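Local atomic coordinates of TonB-dependent siderophore receptor (Pseudomonas aeruginosa 39016, PDB entry 5NEC), a protein that probably takes up iron-loaded siderophores across the outer membrane as a TonB-dependent receptor, a route also of interest for siderophore-drug conjugates. Residues A[151-156]-A[214-219]; A[556-561]-A[578-583]. All blocks are in the same frame, centred on the assembly; numbering follows the deposited sequence.

Contact 1 of 2, residues A[151-156]-A[214-219]; sequences SKQAKA and APSLTF
The flat carboxamide of Gln153 meets Ser216 with its oxygen end, OE1 lying 3.2 Å from Ser216 OG. A second flat group, the peptide joining Gln153 to Ala154, turns its N-H to the same hydroxyl. This hydrogen bond from Ala154 N to Ser216 OG is weak at 3.4 Å, but nearly straight, with an angle of 165° at the hydrogen. The next peptide plane, that of the Ala154 carbonyl, presents its oxygen to a methyl group: Thr218 CG2 comes within 3.2 Å of Ala154 O. Between these points the Ala154 methyl points at the strand and rests 3.7 Å from Ser216 O. Gln153 reaches the strand because its chain turns about the CB-CG bond (chi2 -65°). Ser216 OG lies opposite its own backbone N (chi1 -170°), which carries the hydroxyl out to the loop.

Segment 151-156 starts at the last residue of strand 146-151 of the mixed plug sheet and leads on to barrel strand 159-167. The contact therefore lays the plug-to-barrel connection against barrel strand 206-219. Other barrel strands also hold it: Gln153 O accepts a bond from Arg190, and Lys152 forms a salt bridge with Asp177. Ser216 OG is also bonded to Ser230 OG, and Thr218 OG1 to Thr228 OG1.

The chemistry is sparse: a weak N-H bond to a hydroxyl, a close oxygen pair, and two methyls laid on backbone carbonyl oxygens. The path of this connection is probably set as much by plug partners such as Asp109 and Asn123 as by barrel residues such as Arg190 and Asp177.

Contact 2 of 2, residues A[556-561]-A[578-583]; sequences IFRTDK and QSRVDG. With C8E ((hydroxyethyloxy)tri(ethyloxy)octane), chain D.
Arg558 and Asp582 form a non-hydrogen-bonded pair on two neighbouring antiparallel strands of the TonB-dependent receptor beta-barrel. Their side chains run side by side. Arg558 NE gives a nearly straight bond to Asp582 OD1 (2.8 Å, 167°), met on the syn side but somewhat out of the carboxylate plane. A weak second bond joins Arg558 NH2 to Asp582 OD2. The next pair is a salt bridge between Asp560 OD1 and Arg580 NH1 at 2.9 Å. Arg580 NH1 also lies over one face of the Arg558 guanidinium, 3.3 Å from Arg558 NH1, with the planes 51° apart. The two aspartates probably offset this closeness of like charges. The octyl chain of the detergent C8E runs along this side of the sheet, C2 lying 3.6 Å from Arg558 NH1 and C1 at the guanidinium edge.

The side chains of Phe557, Thr559, Lys561, Ser579 and Val581 occupy the other face. The Phe557 ring is folded back over its partner strand (chi1 60°). Gly583 CA makes a CH-pi contact over one face, offset toward the rim, 3.8 Å from the ring centroid. Val581 CG1 stands at its edge, 4.2 Å from Phe557 CE1.

Six backbone hydrogen bonds set the register, two each for Phe557-Gly583, Thr559-Val581 and Lys561-Ser579. Farther out, Phe100 touches Thr559, Ser579 and Val581. Ser579 OG is bonded to Thr564 OG1, and Thr559 OG1 to Asn536 OD1.

Contacts 1 and 2 lie on opposite sides of the chain's centre, their own centres about 41 Å apart and their nearest atoms about 26 Å apart. Both are partly buried, and both involve the barrel wall. Contact 2 lies within that wall, pairing strands 550-561 and 579-589. Contact 1 instead sets an irregular segment from the plug against the face of strand 206-219 that carries Ser216 and Thr218. Their chemistry follows from this. Strand pairing gives contact 2 a regular ladder and 576 Å² of buried surface, with salt bridges on its detergent-bearing face. Contact 1 buries 207 Å² and relies on a weak bond from a backbone N-H and on small side chains.

Contact 1 of 2, residues A[151-156]-A[214-219]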
ATOM      1  N   SER A 151      -2.400 -11.247  -7.281  1.00 47.85           N
ATOM      2  CA  SER A 151      -2.477 -12.464  -6.453  1.00 49.25           C
ATOM      3  C   SER A 151      -1.769 -13.641  -7.076  1.00 51.71           C
ATOM      4  O   SER A 151      -1.817 -13.824  -8.289  1.00 53.56           O
ATOM      5  CB  SER A 151      -3.918 -12.929  -6.279  1.00 49.52           C
ATOM      6  OG  SER A 151      -4.668 -12.010  -5.540  1.00 52.72           O
ATOM      7  N   LYS A 152      -1.161 -14.471  -6.239  1.00 55.15           N
ATOM      8  CA  LYS A 152      -0.746 -15.811  -6.648  1.00 58.25           C
ATOM      9  C   LYS A 152      -2.002 -16.622  -6.990  1.00 59.53           C
ATOM     10  O   LYS A 152      -2.928 -16.657  -6.191  1.00 59.92           O
ATOM     11  CB  LYS A 152       0.004 -16.496  -5.518  1.00 57.03           C
ATOM     12  CG  LYS A 152       1.373 -15.913  -5.267  1.00 58.05           C
ATOM     13  CD  LYS A 152       1.945 -16.542  -4.013  1.00 57.83           C
ATOM     14  CE  LYS A 152       3.256 -15.908  -3.617  1.00 57.77           C
ATOM     15  NZ  LYS A 152       3.805 -16.717  -2.496  1.00 59.42           N
ATOM     16  N   GLN A 153      -2.034 -17.214  -8.187  1.00 62.44           N
ATOM     17  CA  GLN A 153      -3.132 -18.077  -8.650  1.00 65.13           C
ATOM     18  C   GLN A 153      -2.589 -19.476  -8.917  1.00 62.32           C
ATOM     19  O   GLN A 153      -1.401 -19.648  -9.222  1.00 59.80           O
ATOM     20  CB  GLN A 153      -3.759 -17.552  -9.962  1.00 69.13           C
ATOM     21  CG  GLN A 153      -4.503 -16.226  -9.867  1.00 74.78           C
ATOM     22  CD  GLN A 153      -5.760 -16.278  -8.992  1.00 80.81           C
ATOM     23  OE1 GLN A 153      -6.442 -17.302  -8.905  1.00 85.76           O
ATOM     24  NE2 GLN A 153      -6.060 -15.169  -8.336  1.00 83.79           N
ATOM     25  N   ALA A 154      -3.473 -20.467  -8.812  1.00 61.57           N
ATOM     26  CA  ALA A 154      -3.153 -21.827  -9.248  1.00 60.82           C
ATOM     27  C   ALA A 154      -2.912 -21.794 -10.740  1.00 59.58           C
ATOM     28  O   ALA A 154      -3.606 -21.076 -11.467  1.00 57.39           O
ATOM     29  CB  ALA A 154      -4.272 -22.797  -8.905  1.00 60.56           C
ATOM     30  N   LYS A 155      -1.897 -22.533 -11.167  1.00 59.71           N
ATOM     31  CA  LYS A 155      -1.402 -22.473 -12.539  1.00 61.73           C
ATOM     32  C   LYS A 155      -0.741 -23.801 -12.903  1.00 63.59           C
ATOM     33  O   LYS A 155      -0.707 -24.728 -12.071  1.00 64.48           O
ATOM     34  CB  LYS A 155      -0.414 -21.324 -12.672  1.00 62.39           C
ATOM     35  CG  LYS A 155       0.815 -21.455 -11.783  1.00 65.13           C
ATOM     36  CD  LYS A 155       1.679 -20.201 -11.821  1.00 67.00           C
ATOM     37  CE  LYS A 155       2.952 -20.395 -11.008  1.00 69.20           C
ATOM     38  NZ  LYS A 155       3.916 -19.281 -11.210  1.00 70.01           N
ATOM     39  N   ALA A 156      -0.227 -23.907 -14.130  1.00 63.60           N
ATOM     40  CA  ALA A 156       0.507 -25.110 -14.547  1.00 65.64           C
ATOM     41  C   ALA A 156       1.815 -25.239 -13.772  1.00 65.83           C
ATOM     42  O   ALA A 156       2.406 -24.234 -13.382  1.00 68.10           O
ATOM     43  CB  ALA A 156       0.781 -25.076 -16.039  1.00 66.55           C
ATOM     44  N   ALA A 214      -5.094 -19.066   1.755  1.00 46.06           N
ATOM     45  CA  ALA A 214      -5.472 -18.641   0.410  1.00 45.89           C
ATOM     46  C   ALA A 214      -5.545 -19.850  -0.501  1.00 46.11           C
ATOM     47  O   ALA A 214      -4.555 -20.224  -1.112  1.00 48.37           O
ATOM     48  CB  ALA A 214      -4.475 -17.621  -0.127  1.00 45.54           C
ATOM     49  N   PRO A 215      -6.710 -20.492  -0.567  1.00 46.16           N
ATOM     50  CA  PRO A 215      -6.888 -21.566  -1.552  1.00 45.92           C
ATOM     51  C   PRO A 215      -7.279 -21.020  -2.910  1.00 45.24           C
ATOM     52  O   PRO A 215      -7.911 -19.980  -2.990  1.00 42.70           O
ATOM     53  CB  PRO A 215      -8.036 -22.382  -0.982  1.00 46.82           C
ATOM     54  CG  PRO A 215      -8.826 -21.391  -0.179  1.00 46.53           C
ATOM     55  CD  PRO A 215      -7.823 -20.427   0.394  1.00 45.30           C
ATOM     56  N   SER A 216      -6.922 -21.755  -3.958  1.00 46.54           N
ATOM     57  CA  SER A 216      -7.148 -21.350  -5.326  1.00 47.14           C
ATOM     58  C   SER A 216      -7.278 -22.591  -6.252  1.00 48.28           C
ATOM     59  O   SER A 216      -6.553 -23.575  -6.097  1.00 46.98           O
ATOM     60  CB  SER A 216      -5.983 -20.486  -5.753  1.00 47.74           C
ATOM     61  OG  SER A 216      -6.247 -19.873  -6.981  1.00 50.61           O
ATOM     62  N   LEU A 217      -8.229 -22.539  -7.180  1.00 48.86           N
ATOM     63  CA  LEU A 217      -8.488 -23.605  -8.150  1.00 49.14           C
ATOM     64  C   LEU A 217      -8.579 -22.990  -9.519  1.00 49.65           C
ATOM     65  O   LEU A 217      -9.260 -22.001  -9.686  1.00 50.02           O
ATOM     66  CB  LEU A 217      -9.824 -24.276  -7.878  1.00 49.87           C
ATOM     67  CG  LEU A 217      -9.871 -25.315  -6.768  1.00 51.76           C
ATOM     68  CD1 LEU A 217     -11.306 -25.716  -6.494  1.00 53.47           C
ATOM     69  CD2 LEU A 217      -9.070 -26.549  -7.150  1.00 53.20           C
ATOM     70  N   THR A 218      -7.919 -23.585 -10.503  1.00 50.97           N
ATOM     71  CA  THR A 218      -8.032 -23.117 -11.870  1.00 52.37           C
ATOM     72  C   THR A 218      -8.317 -24.326 -12.779  1.00 51.22           C
ATOM     73  O   THR A 218      -7.824 -25.429 -12.523  1.00 51.58           O
ATOM     74  CB  THR A 218      -6.770 -22.332 -12.269  1.00 54.60           C
ATOM     75  OG1 THR A 218      -7.089 -21.444 -13.339  1.00 57.71           O
ATOM     76  CG2 THR A 218      -5.636 -23.274 -12.715  1.00 55.96           C
ATOM     77  N   PHE A 219      -9.150 -24.121 -13.800  1.00 49.92           N
ATOM     78  CA  PHE A 219      -9.608 -25.187 -14.708  1.00 47.69           C
ATOM     79  C   PHE A 219      -9.466 -24.719 -16.133  1.00 48.63           C
ATOM     80  O   PHE A 219      -9.579 -23.525 -16.414  1.00 46.04           O
ATOM     81  CB  PHE A 219     -11.088 -25.538 -14.488  1.00 47.59           C
ATOM     82  CG  PHE A 219     -11.423 -26.011 -13.093  1.00 46.52           C
ATOM     83  CD1 PHE A 219     -11.808 -25.115 -12.107  1.00 46.28           C
ATOM     84  CD2 PHE A 219     -11.396 -27.352 -12.787  1.00 46.65           C
ATOM     85  CE1 PHE A 219     -12.113 -25.557 -10.821  1.00 47.36           C
ATOM     86  CE2 PHE A 219     -11.710 -27.810 -11.516  1.00 47.04           C
ATOM     87  CZ  PHE A 219     -12.054 -26.915 -10.524  1.00 46.88           C
TER

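Contact 2 of 2, residues A[556-561]-A[578-583]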
ATOM      1  N   ILE A 556       8.750  13.879 -16.237  1.00 57.08           N
ATOM      2  CA  ILE A 556       8.368  15.126 -15.587  1.00 58.17           C
ATOM      3  C   ILE A 556       6.873  15.206 -15.712  1.00 56.66           C
ATOM      4  O   ILE A 556       6.325  14.735 -16.694  1.00 57.34           O
ATOM      5  CB  ILE A 556       9.032  16.377 -16.221  1.00 60.94           C
ATOM      6  CG1 ILE A 556       8.631  16.577 -17.684  1.00 63.01           C
ATOM      7  CG2 ILE A 556      10.542  16.266 -16.125  1.00 62.38           C
ATOM      8  CD1 ILE A 556       8.978  17.946 -18.217  1.00 64.76           C
ATOM      9  N   PHE A 557       6.208  15.787 -14.724  1.00 55.48           N
ATOM     10  CA  PHE A 557       4.753  15.863 -14.761  1.00 54.15           C
ATOM     11  C   PHE A 557       4.251  17.056 -13.977  1.00 53.62           C
ATOM     12  O   PHE A 557       4.944  17.571 -13.099  1.00 49.79           O
ATOM     13  CB  PHE A 557       4.132  14.570 -14.194  1.00 53.03           C
ATOM     14  CG  PHE A 557       4.521  14.320 -12.784  1.00 51.11           C
ATOM     15  CD1 PHE A 557       3.764  14.840 -11.747  1.00 50.34           C
ATOM     16  CD2 PHE A 557       5.698  13.652 -12.503  1.00 51.30           C
ATOM     17  CE1 PHE A 557       4.157  14.667 -10.436  1.00 51.45           C
ATOM     18  CE2 PHE A 557       6.101  13.457 -11.197  1.00 51.98           C
ATOM     19  CZ  PHE A 557       5.324  13.956 -10.156  1.00 51.96           C
ATOM     20  N   ARG A 558       3.032  17.467 -14.309  1.00 55.66           N
ATOM     21  CA  ARG A 558       2.302  18.461 -13.546  1.00 57.47           C
ATOM     22  C   ARG A 558       0.901  17.935 -13.290  1.00 56.23           C
ATOM     23  O   ARG A 558       0.221  17.514 -14.226  1.00 54.82           O
ATOM     24  CB  ARG A 558       2.214  19.788 -14.306  1.00 59.24           C
ATOM     25  CG  ARG A 558       1.112  20.703 -13.778  1.00 61.98           C
ATOM     26  CD  ARG A 558       1.208  22.111 -14.312  1.00 65.38           C
ATOM     27  NE  ARG A 558       2.376  22.811 -13.800  1.00 67.06           N
ATOM     28  CZ  ARG A 558       2.693  24.065 -14.107  1.00 71.34           C
ATOM     29  NH1 ARG A 558       1.912  24.779 -14.940  1.00 73.35           N
ATOM     30  NH2 ARG A 558       3.798  24.611 -13.586  1.00 70.89           N
ATOM     31  N   THR A 559       0.474  18.009 -12.037  1.00 55.53           N
ATOM     32  CA  THR A 559      -0.912  17.762 -11.668  1.00 57.79           C
ATOM     33  C   THR A 559      -1.542  19.051 -11.119  1.00 59.78           C
ATOM     34  O   THR A 559      -0.960  19.699 -10.254  1.00 59.49           O
ATOM     35  CB  THR A 559      -0.993  16.648 -10.611  1.00 57.16           C
ATOM     36  OG1 THR A 559      -0.361  15.474 -11.124  1.00 55.14           O
ATOM     37  CG2 THR A 559      -2.438  16.332 -10.261  1.00 57.12           C
ATOM     38  N   ASP A 560      -2.708  19.422 -11.648  1.00 62.70           N
ATOM     39  CA  ASP A 560      -3.475  20.587 -11.184  1.00 65.83           C
ATOM     40  C   ASP A 560      -4.812  20.085 -10.706  1.00 67.04           C
ATOM     41  O   ASP A 560      -5.455  19.312 -11.410  1.00 65.84           O
ATOM     42  CB  ASP A 560      -3.715  21.605 -12.319  1.00 66.90           C
ATOM     43  CG  ASP A 560      -2.503  22.480 -12.612  1.00 67.81           C
ATOM     44  OD1 ASP A 560      -1.569  22.583 -11.778  1.00 69.14           O
ATOM     45  OD2 ASP A 560      -2.491  23.089 -13.698  1.00 68.34           O
ATOM     46  N   LYS A 561      -5.236  20.544  -9.531  1.00 70.81           N
ATOM     47  CA  LYS A 561      -6.500  20.122  -8.956  1.00 75.63           C
ATOM     48  C   LYS A 561      -7.289  21.319  -8.440  1.00 79.66           C
ATOM     49  O   LYS A 561      -6.752  22.135  -7.700  1.00 77.75           O
ATOM     50  CB  LYS A 561      -6.227  19.140  -7.835  1.00 76.98           C
ATOM     51  CG  LYS A 561      -7.453  18.401  -7.326  1.00 78.43           C
ATOM     52  CD  LYS A 561      -7.048  17.165  -6.535  1.00 79.75           C
ATOM     53  CE  LYS A 561      -6.202  16.219  -7.382  1.00 83.55           C
ATOM     54  NZ  LYS A 561      -6.282  14.798  -6.947  1.00 85.85           N
ATOM     55  N   GLN A 578      -7.609  24.724  -4.409  1.00 73.34           N
ATOM     56  CA  GLN A 578      -6.753  24.530  -5.570  1.00 75.67           C
ATOM     57  C   GLN A 578      -5.314  24.080  -5.215  1.00 73.25           C
ATOM     58  O   GLN A 578      -4.655  24.698  -4.372  1.00 78.08           O
ATOM     59  CB  GLN A 578      -6.711  25.819  -6.383  1.00 80.89           C
ATOM     60  CG  GLN A 578      -5.891  25.748  -7.662  1.00 86.12           C
ATOM     61  CD  GLN A 578      -5.750  27.094  -8.357  1.00 90.50           C
ATOM     62  OE1 GLN A 578      -6.120  28.134  -7.814  1.00 96.44           O
ATOM     63  NE2 GLN A 578      -5.168  27.085  -9.545  1.00 91.28           N
ATOM     64  N   SER A 579      -4.818  23.023  -5.867  1.00 69.58           N
ATOM     65  CA  SER A 579      -3.454  22.518  -5.615  1.00 68.35           C
ATOM     66  C   SER A 579      -2.672  22.197  -6.892  1.00 68.04           C
ATOM     67  O   SER A 579      -3.246  21.936  -7.946  1.00 71.80           O
ATOM     68  CB  SER A 579      -3.472  21.290  -4.685  1.00 66.71           C
ATOM     69  OG  SER A 579      -4.152  20.201  -5.260  1.00 65.56           O
ATOM     70  N   ARG A 580      -1.349  22.231  -6.779  1.00 66.60           N
ATOM     71  CA  ARG A 580      -0.463  21.865  -7.871  1.00 65.66           C
ATOM     72  C   ARG A 580       0.671  20.997  -7.347  1.00 61.44           C
ATOM     73  O   ARG A 580       1.241  21.295  -6.300  1.00 61.18           O
ATOM     74  CB  ARG A 580       0.115  23.111  -8.542  1.00 68.97           C
ATOM     75  CG  ARG A 580       0.955  22.825  -9.778  1.00 72.70           C
ATOM     76  CD  ARG A 580       1.821  24.002 -10.177  1.00 76.31           C
ATOM     77  NE  ARG A 580       1.084  25.266 -10.184  1.00 80.59           N
ATOM     78  CZ  ARG A 580       0.254  25.681 -11.142  1.00 82.21           C
ATOM     79  NH1 ARG A 580       0.009  24.939 -12.221  1.00 83.79           N
ATOM     80  NH2 ARG A 580      -0.347  26.862 -11.012  1.00 83.43           N
ATOM     81  N   VAL A 581       0.990  19.934  -8.083  1.00 58.33           N
ATOM     82  CA  VAL A 581       2.201  19.150  -7.861  1.00 56.95           C
ATOM     83  C   VAL A 581       2.963  19.076  -9.176  1.00 57.70           C
ATOM     84  O   VAL A 581       2.439  18.589 -10.172  1.00 59.15           O
ATOM     85  CB  VAL A 581       1.893  17.725  -7.370  1.00 55.11           C
ATOM     86  CG1 VAL A 581       3.180  16.962  -7.070  1.00 55.38           C
ATOM     87  CG2 VAL A 581       1.002  17.770  -6.144  1.00 54.39           C
ATOM     88  N   ASP A 582       4.185  19.594  -9.171  1.00 57.93           N
ATOM     89  CA  ASP A 582       5.139  19.421 -10.270  1.00 58.79           C
ATOM     90  C   ASP A 582       6.202  18.450  -9.786  1.00 57.54           C
ATOM     91  O   ASP A 582       6.628  18.516  -8.625  1.00 55.96           O
ATOM     92  CB  ASP A 582       5.806  20.747 -10.652  1.00 60.21           C
ATOM     93  CG  ASP A 582       4.811  21.796 -11.152  1.00 62.34           C
ATOM     94  OD1 ASP A 582       3.769  21.432 -11.749  1.00 62.77           O
ATOM     95  OD2 ASP A 582       5.062  23.001 -10.945  1.00 66.10           O
ATOM     96  N   GLY A 583       6.641  17.547 -10.663  1.00 55.96           N
ATOM     97  CA  GLY A 583       7.638  16.581 -10.263  1.00 54.52           C
ATOM     98  C   GLY A 583       8.487  15.937 -11.328  1.00 53.70           C
ATOM     99  O   GLY A 583       8.247  16.086 -12.522  1.00 52.97           O
TER
HETATM  100  C1  C8E D 802      -1.032  24.940 -17.429  1.00 66.59           C
HETATM  101  C2  C8E D 802       0.261  24.704 -18.185  1.00 68.56           C
HETATM  102  C3  C8E D 802       0.646  23.224 -18.225  1.00 69.59           C
HETATM  103  C4  C8E D 802       2.160  23.005 -18.312  1.00 69.89           C
HETATM  104  C5  C8E D 802       2.515  21.566 -18.708  1.00 69.83           C
HETATM  105  C6  C8E D 802       3.916  21.122 -18.256  1.00 68.09           C
HETATM  106  C7  C8E D 802       4.311  19.775 -18.874  1.00 68.37           C
HETATM  107  C8  C8E D 802       5.297  18.986 -18.029  1.00 67.85           C